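Local structure of 7,8-dihydro-6-hydroxymethylpterin pyrophosphokinase-dihydropteroate synthase (Plasmodium falciparum, 6JWS) at residues B[408-411]-B[412-415]. The protein probably makes the pterin diphosphate from 6-hydroxymethyl-7,8-dihydropterin and ATP, then joins it to 4-aminobenzoate to give 7,8-dihydropteroate in folate biosynthesis. The protein carries 1 engineered substitution. Residues are numbered along the deposited sequence; the frame is centred on the assembly and turned at random.
Sequences FVEP and KRAV
Arg413 meets the side chain of Glu410, the N-cap residue of helix 411-424. Glu410 CB and Arg413 CB are 3.8 Å apart. Further out, the carboxylate oxygen OE2 of Glu410 rests 3.6 Å from Arg413 CD. The Arg413 chain reaches this position with CG anti to the backbone N (chi1 180°). Beyond it, Glu410 OE2 and Arg413 NE form a long salt bridge of 4.0 Å; OE2 sits off the guanidinium plane, and the carboxylate and guanidinium planes are turned 39° apart, so the attraction is one of charge alone, without a hydrogen bond. Next, Ala414 N donates to Glu410 O at 3.0 Å with an N-H...O angle of 158°, the first i to i+4 bond of the helix. Val415 N follows suit to Pro411 O at 2.9 Å, while Val415 CG2 packs 3.5 Å from Pro411 O. This helix start belongs to the TIM-barrel pterin-binding domain: helix 411-424 follows barrel strand 390-396 and the short helix 397-402 and leads on to strand 428-432. Against the neighbouring helix 448-464, Pro411 and Val415 pack on Leu458, and Ala414 on Val455.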
loop_
_atom_site.group_PDB
_atom_site.type_symbol
_atom_site.label_atom_id
_atom_site.label_comp_id
_atom_site.label_asym_id
_atom_site.label_seq_id
_atom_site.Cartn_x
_atom_site.Cartn_y
_atom_site.Cartn_z
ATOM N N PHE B 408 -42.483 14.059 0.731
ATOM C CA PHE B 408 -42.946 12.700 0.498
ATOM C C PHE B 408 -41.781 11.738 0.281
ATOM O O PHE B 408 -40.778 12.073 -0.361
ATOM C CB PHE B 408 -43.934 12.643 -0.670
ATOM C CG PHE B 408 -45.150 13.520 -0.495
ATOM C CD1 PHE B 408 -46.032 13.314 0.559
ATOM C CD2 PHE B 408 -45.408 14.560 -1.378
ATOM C CE1 PHE B 408 -47.156 14.118 0.712
ATOM C CE2 PHE B 408 -46.522 15.372 -1.215
ATOM C CZ PHE B 408 -47.396 15.146 -0.173
ATOM N N VAL B 409 -41.946 10.531 0.831
ATOM C CA VAL B 409 -41.098 9.405 0.484
ATOM C C VAL B 409 -41.345 9.073 -0.982
ATOM O O VAL B 409 -42.450 9.271 -1.480
ATOM C CB VAL B 409 -41.415 8.185 1.362
ATOM C CG1 VAL B 409 -40.364 7.095 1.201
ATOM C CG2 VAL B 409 -41.589 8.577 2.823
ATOM N N GLU B 410 -40.316 8.543 -1.652
ATOM C CA GLU B 410 -40.428 8.140 -3.044
ATOM C C GLU B 410 -39.901 6.717 -3.216
ATOM O O GLU B 410 -38.799 6.525 -3.723
ATOM C CB GLU B 410 -39.627 9.107 -3.923
ATOM C CG GLU B 410 -40.274 10.472 -4.083
ATOM C CD GLU B 410 -39.335 11.509 -4.673
ATOM O OE1 GLU B 410 -39.533 11.868 -5.859
ATOM O OE2 GLU B 410 -38.406 11.956 -3.946
ATOM N N PRO B 411 -40.685 5.669 -2.886
ATOM C CA PRO B 411 -40.153 4.309 -2.845
ATOM C C PRO B 411 -39.572 3.854 -4.184
ATOM O O PRO B 411 -38.566 3.148 -4.208
ATOM C CB PRO B 411 -41.353 3.440 -2.436
ATOM C CG PRO B 411 -42.334 4.419 -1.842
ATOM C CD PRO B 411 -42.128 5.717 -2.600
ATOM N N LYS B 412 -40.180 4.301 -5.289
ATOM C CA LYS B 412 -39.765 3.878 -6.619
ATOM C C LYS B 412 -38.379 4.433 -6.927
ATOM O O LYS B 412 -37.572 3.747 -7.541
ATOM C CB LYS B 412 -40.740 4.348 -7.705
ATOM C CG LYS B 412 -42.095 3.653 -7.736
ATOM C CD LYS B 412 -42.888 4.009 -8.994
ATOM C CE LYS B 412 -44.389 4.094 -8.789
ATOM N NZ LYS B 412 -44.884 3.072 -7.834
ATOM N N ARG B 413 -38.148 5.694 -6.537
ATOM C CA ARG B 413 -36.856 6.350 -6.673
ATOM C C ARG B 413 -35.836 5.616 -5.794
ATOM O O ARG B 413 -34.713 5.387 -6.221
ATOM C CB ARG B 413 -37.005 7.829 -6.309
ATOM C CG ARG B 413 -35.732 8.659 -6.398
ATOM C CD ARG B 413 -35.913 9.975 -5.653
ATOM N NE ARG B 413 -35.237 11.140 -6.221
ATOM C CZ ARG B 413 -33.946 11.435 -6.064
ATOM N NH1 ARG B 413 -33.158 10.640 -5.357
ATOM N NH2 ARG B 413 -33.443 12.526 -6.619
ATOM N N ALA B 414 -36.261 5.196 -4.593
ATOM C CA ALA B 414 -35.411 4.449 -3.677
ATOM C C ALA B 414 -34.944 3.155 -4.340
ATOM O O ALA B 414 -33.747 2.883 -4.358
ATOM C CB ALA B 414 -36.106 4.174 -2.360
ATOM N N VAL B 415 -35.895 2.396 -4.906
ATOM C CA VAL B 415 -35.590 1.087 -5.457
ATOM C C VAL B 415 -34.722 1.230 -6.713
ATOM O O VAL B 415 -33.824 0.422 -6.956
ATOM C CB VAL B 415 -36.879 0.271 -5.678
ATOM C CG1 VAL B 415 -36.657 -0.957 -6.550
ATOM C CG2 VAL B 415 -37.482 -0.140 -4.347
#